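Local coordinates for protein aldehyde Dehydrogenase (Burkholderia cenocepacia, PDB 4O6R) that probably oxidises aldehydes with NAD(P)+ as an aldehyde dehydrogenase family member, and holds adenosine monophosphate in its nucleotide pocket in this crystal structure, at residues A[102-107]-A[281-286]; A[157-162]-A[183-188]. All coordinates share one frame; numbering follows the deposited sequence. Where two conformers were deposited one is given.

Overall arrangement
From the N terminus, the chain first passes the start of helix 102-123, which waits for its partner until residues 281-286 close contact 1 across 173 intervening residues. Within that long loop lies contact 2, a much shorter closure in which residues 157-162 meet 183-188 after helix 159-172 and strand 176-180. Contact 2 is thus nested in contact 1. It joins consecutive helices of the nucleotide-binding region, whereas contact 1 brings helix 102-123 to the end of helix 270-282, which lies in sequence between strands 261-264 and 294-298 of the seven-stranded sheet. The centres are about 14 Å apart, and a probable hydrogen bond from Asn284 ND2 to Asn157 O (3.0 Å) couples them.

Contact 1: residues A[102-107]-A[281-286]; sequences IRDSRA and IFHNQG
Asp104 faces His283 where the first turns of helix 102-123 approach the loop that ends helix 270-282, a helix-to-loop contact in the aldehyde dehydrogenase fold. Residues 282-286 open the cysteine signature of this family. Asp104 CB points at the loop, and with CG anti to the carbonyl carbon (chi1 -72°) the carboxylate extends toward the imidazole. CG lies 4.0 Å from His283 CD2, and OD1 is 4.1 Å from the same His283 CD2. At the tip OD2 is nearer to the ring, 3.7 Å from His283 CD2, and approaches it obliquely. The carboxylate and ring planes stand 69° apart, and since OD2 is 4.2 Å from His283 NE2 the two groups form no direct bond.

Two waters carry the polar part of the contact. One lies within hydrogen-bonding distance of both Asp104 OD2 and Asn284 OD1. The other accepts the backbone N-H of Asn284 and lies near Gln285 OE1, which also takes Gly329 N; its link to Asp104 OD2 is unusually short and doubtful. Asn284 ND2 is hydrogen-bonded to Gln287 O. Asn284, Gln285 and Gly286 all have positive phi, a left-handed run in which Gly286 N bonds to His283 O (3.1 Å), turning the chain sharply after the helix.

The His283 ring is held from elsewhere: ND1 is hydrogen-bonded to Lys448 NZ, Trp279 stacks on the ring, and a nitrate ion, probably from the crystallisation liquor, lies about 3 Å from the side chain. His493 of the second subunit packs on Asp104, so the contact adjoins a subunit interface. On one face of the imidazole, offset toward its rim, sits Asn284 CB, 3.8 Å above the plane.

Contact 2: residues A[157-162]-A[183-188]; sequences NFPLMF and EITPLS
The backbones of Pro159 and Leu160 run beside those of Thr185 and Ser188, with CA atoms 6.8 Å apart for Pro159 and Thr185 and 5.8 Å apart for Leu160 and Ser188. Pro159, the first residue of its helix, crosses Thr185 at about a right angle. Its CG rests 3.4 Å from Thr185 OG1, and its CB is 3.6 Å from Thr185 O. The hydroxyl is brought to the ring by a chi1 of 58°, which places OG1 between the backbone N and the carbonyl carbon. At the next residue of the helix, Leu160 CB lies 3.7 Å from Ser188 OG, and Leu160 CD1 touches Ser188 CB.

The serine hydroxyl finds its polar partner in Glu94, whose OE1 it meets, while OE2 of the same carboxylate takes the Leu160 N-H; one glutamate thus bridges both segments. Glu183, at the start of the second segment, makes a weak hydrogen bond to the bound AMP. The contact draws together the beginnings of helices 159-172 and 187-199, the helices of two successive beta-alpha-beta crossovers linking parallel strands 138-153, 176-180 and 206-208, with helix 87-98 packed against both segments and helix 102-123 against Leu160.

Contact 1: residues A[102-107]-A[281-286]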
# COMPACT_ATOMS: atom_id res chain seq x y z
N ILE A 102 20.59 32.67 14.32
CA ILE A 102 19.28 32.67 14.97
C ILE A 102 18.15 32.75 13.96
O ILE A 102 17.10 32.16 14.15
CB ILE A 102 19.21 33.81 16.03
CG1 ILE A 102 17.91 33.77 16.86
CG2 ILE A 102 19.38 35.17 15.38
CD1 ILE A 102 17.70 32.52 17.71
N ARG A 103 18.35 33.43 12.85
CA ARG A 103 17.30 33.45 11.85
C ARG A 103 17.00 32.03 11.29
O ARG A 103 15.84 31.74 10.99
CB ARG A 103 17.61 34.47 10.76
CG ARG A 103 18.68 34.04 9.78
CD ARG A 103 18.85 35.11 8.73
NE ARG A 103 19.32 34.52 7.50
CZ ARG A 103 19.21 35.07 6.29
NH1 ARG A 103 18.73 36.30 6.14
NH2 ARG A 103 19.66 34.39 5.23
N ASP A 104 18.02 31.18 11.20
CA ASP A 104 17.89 29.80 10.68
C ASP A 104 17.30 28.86 11.75
O ASP A 104 16.48 27.98 11.44
CB ASP A 104 19.25 29.19 10.28
CG ASP A 104 19.85 29.78 9.01
OD1 ASP A 104 19.15 30.43 8.21
OD2 ASP A 104 21.08 29.55 8.82
N SER A 105 17.73 29.02 13.00
CA SER A 105 17.16 28.18 14.03
C SER A 105 15.68 28.53 14.23
O SER A 105 14.90 27.64 14.47
CB SER A 105 17.95 28.21 15.33
OG SER A 105 18.06 29.51 15.81
N ARG A 106 15.30 29.79 14.09
CA ARG A 106 13.90 30.19 14.14
C ARG A 106 13.08 29.70 12.93
O ARG A 106 11.98 29.19 13.10
CB ARG A 106 13.75 31.71 14.24
CG ARG A 106 14.14 32.34 15.56
CD ARG A 106 14.32 33.83 15.36
NE ARG A 106 14.52 34.53 16.61
CZ ARG A 106 14.91 35.79 16.71
NH1 ARG A 106 15.20 36.49 15.62
NH2 ARG A 106 15.05 36.35 17.90
N ALA A 107 13.59 29.87 11.70
CA ALA A 107 12.81 29.64 10.49
C ALA A 107 12.89 28.21 10.00
O ALA A 107 12.00 27.75 9.29
CB ALA A 107 13.24 30.58 9.37
N ILE A 281 24.75 25.26 -0.72
CA ILE A 281 26.06 25.07 -0.08
C ILE A 281 26.29 25.98 1.12
O ILE A 281 26.98 25.55 2.04
CB ILE A 281 27.21 25.18 -1.08
CG1 ILE A 281 28.57 24.75 -0.48
CG2 ILE A 281 27.33 26.60 -1.63
CD1 ILE A 281 28.60 23.33 0.10
N PHE A 282 25.73 27.18 1.15
CA PHE A 282 26.04 28.10 2.26
C PHE A 282 25.10 28.02 3.44
O PHE A 282 25.52 28.36 4.56
CB PHE A 282 26.25 29.53 1.74
CG PHE A 282 27.33 29.62 0.70
CD1 PHE A 282 28.58 29.02 0.92
CD2 PHE A 282 27.12 30.23 -0.51
CE1 PHE A 282 29.56 29.04 -0.03
CE2 PHE A 282 28.11 30.27 -1.46
CZ PHE A 282 29.33 29.67 -1.23
N HIS A 283 23.87 27.55 3.24
CA HIS A 283 23.00 27.34 4.38
C HIS A 283 23.66 26.35 5.31
O HIS A 283 24.27 25.38 4.87
CB HIS A 283 21.61 26.84 4.00
CG HIS A 283 20.82 26.34 5.16
ND1 HIS A 283 20.57 25.01 5.37
CD2 HIS A 283 20.28 26.98 6.23
CE1 HIS A 283 19.87 24.84 6.48
NE2 HIS A 283 19.70 26.03 7.03
N ASN A 284 23.54 26.63 6.60
CA ASN A 284 24.10 25.80 7.68
C ASN A 284 25.61 25.74 7.61
O ASN A 284 26.25 24.79 8.09
CB ASN A 284 23.50 24.38 7.72
CG ASN A 284 23.26 23.92 9.15
OD1 ASN A 284 22.62 24.64 9.92
ND2 ASN A 284 23.79 22.74 9.52
N GLN A 285 26.19 26.77 6.99
CA GLN A 285 27.62 26.85 6.85
C GLN A 285 28.17 25.66 6.04
O GLN A 285 29.31 25.22 6.24
CB GLN A 285 28.26 26.94 8.23
CG GLN A 285 27.92 28.19 9.05
CD GLN A 285 26.46 28.35 9.45
OE1 GLN A 285 25.79 29.29 9.00
NE2 GLN A 285 25.96 27.43 10.29
N GLY A 286 27.37 25.12 5.14
CA GLY A 286 27.77 23.92 4.42
C GLY A 286 27.85 22.62 5.20
O GLY A 286 28.28 21.59 4.66
O HOH W 1 22.50 27.40 10.26
O HOH W 2 23.19 29.33 7.50

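Contact 2: residues A[157-162]-A[183-188]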
# COMPACT_ATOMS: atom_id res chain seq x y z
N ASN A 157 25.48 18.55 13.27
CA ASN A 157 25.15 19.60 12.30
C ASN A 157 23.69 20.10 12.32
O ASN A 157 23.45 21.29 12.10
CB ASN A 157 25.59 19.23 10.89
CG ASN A 157 24.98 17.95 10.40
OD1 ASN A 157 24.99 16.96 11.10
ND2 ASN A 157 24.48 17.96 9.19
N PHE A 158 22.74 19.22 12.66
CA PHE A 158 21.33 19.59 12.83
C PHE A 158 20.81 18.86 14.05
O PHE A 158 19.92 18.03 13.96
CB PHE A 158 20.51 19.19 11.60
CG PHE A 158 20.76 20.02 10.35
CD1 PHE A 158 20.35 21.34 10.30
CD2 PHE A 158 21.33 19.45 9.22
CE1 PHE A 158 20.52 22.10 9.15
CE2 PHE A 158 21.50 20.19 8.06
CZ PHE A 158 21.10 21.51 8.02
N PRO A 159 21.40 19.13 15.23
CA PRO A 159 21.05 18.30 16.37
C PRO A 159 19.59 18.35 16.76
O PRO A 159 19.02 17.30 17.08
CB PRO A 159 21.95 18.81 17.50
CG PRO A 159 22.55 20.07 17.03
CD PRO A 159 22.45 20.12 15.53
N LEU A 160 18.99 19.53 16.74
CA LEU A 160 17.57 19.62 17.10
C LEU A 160 16.73 18.86 16.08
O LEU A 160 15.91 18.01 16.44
CB LEU A 160 17.13 21.08 17.18
CG LEU A 160 15.68 21.36 17.55
CD1 LEU A 160 15.34 20.75 18.90
CD2 LEU A 160 15.42 22.86 17.55
N MET A 161 16.95 19.12 14.80
CA MET A 161 16.15 18.47 13.76
C MET A 161 16.31 16.95 13.81
O MET A 161 15.34 16.22 13.61
CB MET A 161 16.54 19.01 12.39
CG MET A 161 15.42 19.08 11.38
SD MET A 161 16.03 19.96 9.92
CE MET A 161 17.36 18.82 9.42
N PHE A 162 17.52 16.48 14.09
CA PHE A 162 17.77 15.04 14.16
C PHE A 162 17.00 14.35 15.26
O PHE A 162 16.70 13.16 15.11
CB PHE A 162 19.26 14.71 14.32
CG PHE A 162 20.07 14.95 13.09
CD1 PHE A 162 19.55 14.76 11.84
CD2 PHE A 162 21.38 15.34 13.20
CE1 PHE A 162 20.30 15.00 10.71
CE2 PHE A 162 22.15 15.55 12.09
CZ PHE A 162 21.62 15.38 10.84
N GLU A 183 28.23 15.06 21.51
CA GLU A 183 28.71 15.72 22.72
C GLU A 183 29.18 17.14 22.42
O GLU A 183 29.33 17.93 23.34
CB GLU A 183 29.83 14.91 23.40
CG GLU A 183 31.17 14.88 22.68
CD GLU A 183 31.25 13.95 21.48
OE1 GLU A 183 30.24 13.34 21.04
OE2 GLU A 183 32.39 13.84 20.99
N ILE A 184 29.39 17.46 21.14
CA ILE A 184 29.73 18.82 20.70
C ILE A 184 28.52 19.77 20.82
O ILE A 184 28.71 20.97 21.09
CB ILE A 184 30.23 18.86 19.22
CG1 ILE A 184 31.37 17.86 18.98
CG2 ILE A 184 30.70 20.26 18.84
CD1 ILE A 184 32.44 17.90 20.02
N THR A 185 27.31 19.24 20.58
CA THR A 185 26.10 20.06 20.54
C THR A 185 24.93 19.33 21.19
O THR A 185 23.97 18.96 20.51
CB THR A 185 25.69 20.37 19.07
OG1 THR A 185 25.48 19.13 18.36
CG2 THR A 185 26.73 21.18 18.38
N PRO A 186 25.02 19.05 22.50
CA PRO A 186 24.02 18.16 23.11
C PRO A 186 22.81 18.89 23.69
O PRO A 186 21.87 18.27 24.16
CB PRO A 186 24.79 17.52 24.26
CG PRO A 186 25.71 18.61 24.70
CD PRO A 186 26.18 19.24 23.39
N LEU A 187 22.86 20.21 23.73
CA LEU A 187 21.97 20.92 24.65
C LEU A 187 20.48 20.92 24.24
O LEU A 187 19.60 20.70 25.09
CB LEU A 187 22.49 22.33 24.87
CG LEU A 187 23.87 22.40 25.54
CD1 LEU A 187 24.34 23.82 25.64
CD2 LEU A 187 23.84 21.75 26.92
N SER A 188 20.20 21.09 22.96
CA SER A 188 18.81 21.13 22.51
C SER A 188 18.13 19.76 22.67
O SER A 188 16.94 19.68 22.98
CB SER A 188 18.74 21.69 21.08
OG SER A 188 19.32 20.78 20.16